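Local coordinates for putative exported protein (Aeromonas hydrophila, PDB 3OD9) that is a periplasmic protein of the PliI family that binds metal ions and probably inhibits invertebrate-type (i-type) lysozymes, at residues Leu9-Gly14 / Leu64-Leu69; Gln74-Val79 / Ala94-Pro99. All coordinates share one frame; numbering follows the deposited sequence.

Contact 1: Leu9-Gly14 / Leu64-Leu69; sequences LTLPSG and LKLLDL. With NA (sodium ion), chain E.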
ATOM      1  N   LEU A   9     -13.427   5.825  -6.324  1.00 16.12           N
ATOM      2  CA  LEU A   9     -13.986   5.936  -7.674  1.00 15.89           C
ATOM      3  C   LEU A   9     -14.554   4.600  -8.134  1.00 16.60           C
ATOM      4  O   LEU A   9     -13.993   3.536  -7.843  1.00 17.28           O
ATOM      5  CB  LEU A   9     -12.912   6.375  -8.678  1.00 18.21           C
ATOM      6  CG  LEU A   9     -12.188   7.711  -8.473  1.00 21.64           C
ATOM      7  CD1 LEU A   9     -11.092   7.881  -9.523  1.00 23.91           C
ATOM      8  CD2 LEU A   9     -13.153   8.890  -8.513  1.00 27.07           C
ATOM      9  N   THR A  10     -15.648   4.650  -8.879  1.00 16.58           N
ATOM     10  CA  THR A  10     -16.182   3.455  -9.504  1.00 15.30           C
ATOM     11  C   THR A  10     -15.820   3.472 -10.979  1.00 14.03           C
ATOM     12  O   THR A  10     -16.067   4.465 -11.683  1.00 17.00           O
ATOM     13  CB  THR A  10     -17.709   3.332  -9.318  1.00 16.11           C
ATOM     14  OG1 THR A  10     -18.009   3.289  -7.920  1.00 19.47           O
ATOM     15  CG2 THR A  10     -18.225   2.064  -9.972  1.00 17.40           C
ATOM     16  N   LEU A  11     -15.214   2.383 -11.434  1.00 14.06           N
ATOM     17  CA  LEU A  11     -14.818   2.219 -12.834  1.00 15.10           C
ATOM     18  C   LEU A  11     -16.004   1.778 -13.690  1.00 15.03           C
ATOM     19  O   LEU A  11     -16.975   1.268 -13.169  1.00 15.09           O
ATOM     20  CB  LEU A  11     -13.698   1.183 -12.924  1.00 15.70           C
ATOM     21  CG  LEU A  11     -12.438   1.593 -12.151  1.00 18.74           C
ATOM     22  CD1 LEU A  11     -11.527   0.425 -11.873  1.00 24.52           C
ATOM     23  CD2 LEU A  11     -11.693   2.698 -12.873  1.00 21.80           C
ATOM     24  N   PRO A  12     -15.915   1.962 -15.018  1.00 14.15           N
ATOM     25  CA  PRO A  12     -17.024   1.523 -15.876  1.00 15.23           C
ATOM     26  C   PRO A  12     -17.405   0.049 -15.664  1.00 13.45           C
ATOM     27  O   PRO A  12     -18.585  -0.293 -15.795  1.00 14.85           O
ATOM     28  CB  PRO A  12     -16.468   1.735 -17.282  1.00 14.71           C
ATOM     29  CG  PRO A  12     -15.578   2.947 -17.116  1.00 15.39           C
ATOM     30  CD  PRO A  12     -14.912   2.752 -15.763  1.00 15.38           C
ATOM     31  N   SER A  13     -16.436  -0.810 -15.371  1.00 14.29           N
ATOM     32  CA  SER A  13     -16.712  -2.236 -15.158  1.00 14.72           C
ATOM     33  C   SER A  13     -17.519  -2.525 -13.891  1.00 15.24           C
ATOM     34  O   SER A  13     -17.983  -3.662 -13.679  1.00 17.82           O
ATOM     35  CB  SER A  13     -15.390  -2.986 -15.015  1.00 15.28           C
ATOM     36  OG  SER A  13     -14.714  -2.551 -13.842  1.00 16.40           O
ATOM     37  N   GLY A  14     -17.622  -1.531 -13.016  1.00 15.16           N
ATOM     38  CA  GLY A  14     -18.200  -1.743 -11.700  1.00 15.09           C
ATOM     39  C   GLY A  14     -17.162  -1.976 -10.605  1.00 15.87           C
ATOM     40  O   GLY A  14     -17.478  -1.867  -9.413  1.00 17.10           O
ATOM     41  N   LEU A  64      -6.984  13.019  -9.945  1.00 19.40           N
ATOM     42  CA  LEU A  64      -7.181  11.644 -10.369  1.00 16.78           C
ATOM     43  C   LEU A  64      -7.950  11.672 -11.680  1.00 18.25           C
ATOM     44  O   LEU A  64      -8.962  12.365 -11.796  1.00 23.26           O
ATOM     45  CB  LEU A  64      -7.968  10.845  -9.327  1.00 19.05           C
ATOM     46  CG  LEU A  64      -7.379  10.813  -7.912  1.00 20.41           C
ATOM     47  CD1 LEU A  64      -8.300  10.051  -6.971  1.00 23.78           C
ATOM     48  CD2 LEU A  64      -5.980  10.188  -7.897  1.00 20.00           C
ATOM     49  N   LYS A  65      -7.465  10.940 -12.673  1.00 16.70           N
ATOM     50  CA  LYS A  65      -8.121  10.882 -13.974  1.00 17.49           C
ATOM     51  C   LYS A  65      -8.405   9.447 -14.393  1.00 15.18           C
ATOM     52  O   LYS A  65      -7.605   8.551 -14.117  1.00 16.73           O
ATOM     53  CB  LYS A  65      -7.266  11.568 -15.050  1.00 20.50           C
ATOM     54  CG  LYS A  65      -7.066  13.052 -14.826  1.00 25.55           C
ATOM     55  CD  LYS A  65      -6.221  13.684 -15.928  1.00 31.73           C
ATOM     56  CE  LYS A  65      -6.386  15.205 -15.947  1.00 36.99           C
ATOM     57  NZ  LYS A  65      -5.410  15.894 -16.832  1.00 40.91           N
ATOM     58  N   LEU A  66      -9.537   9.231 -15.057  1.00 16.35           N
ATOM     59  CA  LEU A  66      -9.842   7.939 -15.650  1.00 15.05           C
ATOM     60  C   LEU A  66      -9.864   8.112 -17.156  1.00 15.18           C
ATOM     61  O   LEU A  66     -10.834   8.622 -17.722  1.00 16.44           O
ATOM     62  CB  LEU A  66     -11.191   7.400 -15.147  1.00 15.81           C
ATOM     63  CG  LEU A  66     -11.243   7.012 -13.657  1.00 16.29           C
ATOM     64  CD1 LEU A  66     -12.673   6.603 -13.264  1.00 17.72           C
ATOM     65  CD2 LEU A  66     -10.238   5.908 -13.305  1.00 18.25           C
ATOM     66  N   LEU A  67      -8.779   7.711 -17.802  1.00 15.82           N
ATOM     67  CA  LEU A  67      -8.631   7.890 -19.243  0.61 15.55           C
ATOM     68  C   LEU A  67      -8.006   6.656 -19.856  1.00 15.63           C
ATOM     69  O   LEU A  67      -7.103   6.055 -19.273  1.00 16.84           O
ATOM     70  CB  LEU A  67      -7.752   9.101 -19.574  0.61 16.94           C
ATOM     71  CG  LEU A  67      -8.270  10.511 -19.309  0.61 16.89           C
ATOM     72  CD1 LEU A  67      -7.126  11.513 -19.450  0.61 18.49           C
ATOM     73  CD2 LEU A  67      -9.420  10.857 -20.264  0.61 17.12           C
ATOM     74  N   ASP A  68      -8.500   6.277 -21.034  1.00 15.64           N
ATOM     75  CA  ASP A  68      -7.944   5.152 -21.779  1.00 16.10           C
ATOM     76  C   ASP A  68      -6.610   5.557 -22.423  1.00 17.06           C
ATOM     77  O   ASP A  68      -6.577   6.389 -23.346  1.00 19.91           O
ATOM     78  CB  ASP A  68      -8.934   4.713 -22.861  1.00 17.00           C
ATOM     79  CG  ASP A  68      -8.430   3.550 -23.691  1.00 17.80           C
ATOM     80  OD1 ASP A  68      -7.414   2.929 -23.324  1.00 19.53           O
ATOM     81  OD2 ASP A  68      -9.054   3.247 -24.726  1.00 21.06           O
ATOM     82  N   LEU A  69      -5.513   4.978 -21.932  1.00 18.45           N
ATOM     83  CA  LEU A  69      -4.178   5.293 -22.438  1.00 18.43           C
ATOM     84  C   LEU A  69      -3.667   4.271 -23.443  1.00 20.10           C
ATOM     85  O   LEU A  69      -2.812   4.584 -24.273  1.00 22.96           O
ATOM     86  CB  LEU A  69      -3.174   5.373 -21.283  1.00 17.75           C
ATOM     87  CG  LEU A  69      -3.489   6.388 -20.181  1.00 19.40           C
ATOM     88  CD1 LEU A  69      -2.455   6.346 -19.053  1.00 21.06           C
ATOM     89  CD2 LEU A  69      -3.586   7.779 -20.796  1.00 23.86           C
TER
HETATM   90 NA    NA E   4      -7.202   1.335 -21.428  0.76 15.48          NA
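Leu11 and Leu66 mark the nearest approach of the two backbones, CA to CA 8.1 Å, and no hydrogen bond joins the segments. At this spacing leucine side chains make the contact. Leu11 and Leu66 meet methyl to methyl, CD2 to CD2 at 3.6 Å, with the two side chains crossing at about a right angle. CD2 of Leu11 also lies 4.0 Å from CD1 of Leu66, so one methyl of Leu11 faces both branches of its partner. Leu66 has CG anti to its carbonyl carbon (chi1 -68°), and this directs both methyls across the gap. Leu9 adds a second, looser touch. Its CD1 sits 4.2 Å from Leu66 CG and 4.3 Å from Leu64 CB. Leu64 and Leu66 point the same way from their strand.

After Leu11 the chain reverses in a type I turn closed by Gly14 N to Leu11 O at 2.9 Å. Past the leucines, Asp68 binds the sodium ion through OD1 at 2.5 Å. OD1 also takes a hydrogen bond from Gly71 N, and OD2 takes one from Lys73 N, so the carboxylate is fixed at both oxygens. The arrangement is apolar packing of strand 6-10 and the turn after it on strand 60-67, each an edge strand of its antiparallel sheet within this chain. It ends at Asp68, the first ligand of an Asp-x-Asn-x-Asp metal-binding loop that resembles EF-hand-type calcium loops.

Contact 2: Gln74-Val79 / Ala94-Pro99; sequences QPELIV and AFTLNP. With NA (sodium ion), chain E.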
ATOM      1  N   GLN A  74     -10.999   0.822 -22.033  1.00 19.48           N
ATOM      2  CA  GLN A  74     -11.212   0.928 -20.586  1.00 18.47           C
ATOM      3  C   GLN A  74     -10.304   2.011 -20.011  1.00 18.63           C
ATOM      4  O   GLN A  74      -9.182   2.163 -20.459  1.00 18.17           O
ATOM      5  CB  GLN A  74     -10.915  -0.419 -19.921  1.00 21.26           C
ATOM      6  CG  GLN A  74     -11.712  -1.541 -20.559  1.00 23.83           C
ATOM      7  CD  GLN A  74     -11.422  -2.887 -19.963  1.00 26.12           C
ATOM      8  OE1 GLN A  74     -10.294  -3.388 -20.029  1.00 28.95           O
ATOM      9  NE2 GLN A  74     -12.439  -3.493 -19.379  1.00 26.68           N
ATOM     10  N   PRO A  75     -10.770   2.769 -19.013  1.00 17.66           N
ATOM     11  CA  PRO A  75      -9.852   3.784 -18.485  1.00 15.58           C
ATOM     12  C   PRO A  75      -8.731   3.192 -17.637  1.00 15.83           C
ATOM     13  O   PRO A  75      -8.966   2.263 -16.846  1.00 16.82           O
ATOM     14  CB  PRO A  75     -10.757   4.639 -17.597  1.00 14.08           C
ATOM     15  CG  PRO A  75     -11.826   3.682 -17.142  1.00 13.90           C
ATOM     16  CD  PRO A  75     -12.080   2.793 -18.341  1.00 16.25           C
ATOM     17  N   GLU A  76      -7.522   3.720 -17.814  1.00 15.30           N
ATOM     18  CA  GLU A  76      -6.471   3.580 -16.813  1.00 14.25           C
ATOM     19  C   GLU A  76      -6.723   4.646 -15.751  1.00 14.29           C
ATOM     20  O   GLU A  76      -7.414   5.648 -16.004  1.00 15.71           O
ATOM     21  CB  GLU A  76      -5.086   3.792 -17.434  1.00 15.87           C
ATOM     22  CG  GLU A  76      -4.527   2.568 -18.127  1.00 17.40           C
ATOM     23  CD  GLU A  76      -5.377   2.127 -19.291  1.00 19.01           C
ATOM     24  OE1 GLU A  76      -5.470   2.882 -20.287  1.00 19.49           O
ATOM     25  OE2 GLU A  76      -5.981   1.027 -19.209  1.00 19.05           O
ATOM     26  N   LEU A  77      -6.195   4.411 -14.554  1.00 13.71           N
ATOM     27  CA  LEU A  77      -6.194   5.424 -13.502  1.00 13.26           C
ATOM     28  C   LEU A  77      -4.894   6.212 -13.578  1.00 13.38           C
ATOM     29  O   LEU A  77      -3.804   5.634 -13.569  1.00 15.63           O
ATOM     30  CB  LEU A  77      -6.315   4.785 -12.114  1.00 13.29           C
ATOM     31  CG  LEU A  77      -6.131   5.736 -10.920  1.00 14.10           C
ATOM     32  CD1 LEU A  77      -7.271   6.751 -10.820  1.00 16.10           C
ATOM     33  CD2 LEU A  77      -5.967   4.947  -9.613  1.00 17.22           C
ATOM     34  N   ILE A  78      -5.014   7.531 -13.633  1.00 13.60           N
ATOM     35  CA  ILE A  78      -3.852   8.409 -13.576  1.00 14.26           C
ATOM     36  C   ILE A  78      -3.871   9.204 -12.285  1.00 15.43           C
ATOM     37  O   ILE A  78      -4.859   9.883 -11.975  1.00 16.18           O
ATOM     38  CB  ILE A  78      -3.809   9.372 -14.765  1.00 16.98           C
ATOM     39  CG1 ILE A  78      -3.713   8.574 -16.062  1.00 18.39           C
ATOM     40  CG2 ILE A  78      -2.630  10.336 -14.622  1.00 19.29           C
ATOM     41  CD1 ILE A  78      -5.039   8.329 -16.717  1.00 24.01           C
ATOM     42  N   VAL A  79      -2.790   9.096 -11.523  1.00 15.63           N
ATOM     43  CA  VAL A  79      -2.624   9.868 -10.298  1.00 15.58           C
ATOM     44  C   VAL A  79      -1.570  10.927 -10.576  1.00 17.09           C
ATOM     45  O   VAL A  79      -0.408  10.608 -10.839  1.00 17.91           O
ATOM     46  CB  VAL A  79      -2.166   8.974  -9.130  1.00 14.58           C
ATOM     47  CG1 VAL A  79      -1.991   9.801  -7.854  1.00 17.31           C
ATOM     48  CG2 VAL A  79      -3.161   7.824  -8.928  1.00 15.86           C
ATOM     49  N   ALA A  94       0.376   5.903 -13.906  1.00 15.79           N
ATOM     50  CA  ALA A  94      -0.829   5.342 -14.516  1.00 15.54           C
ATOM     51  C   ALA A  94      -0.885   3.857 -14.177  1.00 14.34           C
ATOM     52  O   ALA A  94       0.167   3.184 -14.118  1.00 16.56           O
ATOM     53  CB  ALA A  94      -0.817   5.534 -16.022  1.00 17.53           C
ATOM     54  N   PHE A  95      -2.109   3.363 -13.983  1.00 14.09           N
ATOM     55  CA  PHE A  95      -2.355   1.970 -13.648  1.00 14.55           C
ATOM     56  C   PHE A  95      -3.427   1.423 -14.561  1.00 14.16           C
ATOM     57  O   PHE A  95      -4.431   2.091 -14.812  1.00 15.93           O
ATOM     58  CB  PHE A  95      -2.846   1.832 -12.198  1.00 15.84           C
ATOM     59  CG  PHE A  95      -1.930   2.467 -11.195  1.00 15.15           C
ATOM     60  CD1 PHE A  95      -0.953   1.721 -10.565  1.00 19.75           C
ATOM     61  CD2 PHE A  95      -2.026   3.823 -10.905  1.00 15.85           C
ATOM     62  CE1 PHE A  95      -0.090   2.309  -9.659  1.00 20.39           C
ATOM     63  CE2 PHE A  95      -1.168   4.419  -9.995  1.00 16.73           C
ATOM     64  CZ  PHE A  95      -0.197   3.664  -9.372  1.00 18.60           C
ATOM     65  N   THR A  96      -3.231   0.202 -15.044  1.00 14.93           N
ATOM     66  CA  THR A  96      -4.344  -0.544 -15.594  1.00 15.28           C
ATOM     67  C   THR A  96      -5.128  -1.189 -14.447  1.00 14.55           C
ATOM     68  O   THR A  96      -4.558  -1.631 -13.435  1.00 14.93           O
ATOM     69  CB  THR A  96      -3.887  -1.595 -16.609  1.00 15.97           C
ATOM     70  OG1 THR A  96      -2.900  -2.445 -16.007  1.00 17.46           O
ATOM     71  CG2 THR A  96      -3.277  -0.917 -17.828  1.00 18.02           C
ATOM     72  N   LEU A  97      -6.442  -1.239 -14.597  1.00 14.56           N
ATOM     73  CA  LEU A  97      -7.290  -1.844 -13.586  1.00 15.28           C
ATOM     74  C   LEU A  97      -8.548  -2.326 -14.281  1.00 15.21           C
ATOM     75  O   LEU A  97      -9.361  -1.528 -14.735  1.00 18.58           O
ATOM     76  CB  LEU A  97      -7.606  -0.890 -12.416  1.00 17.94           C
ATOM     77  CG  LEU A  97      -7.262   0.599 -12.430  1.00 19.77           C
ATOM     78  CD1 LEU A  97      -7.916   1.319 -13.610  1.00 18.98           C
ATOM     79  CD2 LEU A  97      -7.658   1.265 -11.118  1.00 19.04           C
ATOM     80  N   ASN A  98      -8.673  -3.639 -14.418  1.00 14.13           N
ATOM     81  CA  ASN A  98      -9.803  -4.194 -15.143  1.00 13.94           C
ATOM     82  C   ASN A  98     -10.125  -5.584 -14.625  1.00 15.42           C
ATOM     83  O   ASN A  98      -9.342  -6.165 -13.880  1.00 15.34           O
ATOM     84  CB  ASN A  98      -9.530  -4.179 -16.657  1.00 15.61           C
ATOM     85  CG  ASN A  98      -8.345  -5.032 -17.043  1.00 16.66           C
ATOM     86  OD1 ASN A  98      -8.340  -6.233 -16.800  1.00 18.31           O
ATOM     87  ND2 ASN A  98      -7.334  -4.420 -17.668  1.00 19.50           N
ATOM     88  N   PRO A  99     -11.295  -6.113 -14.991  1.00 14.36           N
ATOM     89  CA  PRO A  99     -11.697  -7.413 -14.446  1.00 15.56           C
ATOM     90  C   PRO A  99     -10.786  -8.570 -14.863  1.00 15.37           C
ATOM     91  O   PRO A  99     -10.642  -9.544 -14.116  1.00 17.66           O
ATOM     92  CB  PRO A  99     -13.103  -7.598 -15.024  1.00 17.30           C
ATOM     93  CG  PRO A  99     -13.602  -6.181 -15.187  1.00 18.36           C
ATOM     94  CD  PRO A  99     -12.406  -5.435 -15.683  1.00 16.90           C
TER
HETATM   95 NA    NA E   4      -7.202   1.335 -21.428  0.76 15.48          NA
HETATM   96  O   HOH W   1     -10.864   0.225 -16.244  0.98 17.86           O
HETATM   97  O   HOH W   2      -7.325  -0.055 -17.108  0.96 19.85           O
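The Phe95 ring is met at its edge, close to its plane. Leu77 O lies 3.7 Å from CD2, and Val79 CG2 lies 4.1 Å from CE2. Tyr32 and Val34 of strand 30-37 and Leu103 of strand 102-112 also touch this side chain. The other flat groups are the amides of Gln74 and Asn98, whose planes are only 18° apart although the side chains cross at about a right angle. The Gln74 amide packs by Asn98 CB, while Asn98 OD1 accepts a hydrogen bond from Glu101 N.

Leu77 and Phe95 form an antiparallel hydrogen-bonded pair, with N to O 2.9 Å in both directions. Ile78 and Ala94 are the next, non-hydrogen-bonded pair, on the other face. Toward Gln74 the strands part and water enters. Water 1 donates to Pro75 O and Leu97 O, each at 2.8 Å. Water 2 accepts from Leu97 N at 2.9 Å and sits 2.7 Å from Glu76 OE2. Leu97 has a nearly eclipsed chi1 (10°), which turns CD1 over Pro75 O at 3.5 Å.

Glu76 bends at chi2 (62°), bringing both carboxylate oxygens onto the sodium ion. Its CG and OE2 run beside Thr96 CG2. Gln74 gives the metal its backbone O, at 2.4 Å, and Asp68, Asn70 and Asp72 complete the site. Glu76 OE1 also takes a hydrogen bond from Leu69 N. Magnesium has also been assigned to these residues. The carboxylates of Asp68, Asp72 and Glu76 probably offset the charge of the ion, and Glu76 ties the metal to the strand pairing.

In the fold
Contacts 1 and 2 have centres about 6 Å apart and both reach one sheet, in which 60-67 and 76-82 are antiparallel neighbours. Between these strands, Glu76 N probably forms a hydrogen bond to Leu67 O at 2.8 Å. The sodium ion joins both contacts: Asp68 comes from 64-69, and Gln74 and Glu76 from 74-79. The turn of contact 1 packs on contact 2 as well, with Pro12 CD 3.5 Å from Pro75 CG and Leu11 touching Leu97. Thus the edge of the first sheet rests beside the metal-bearing end of the second.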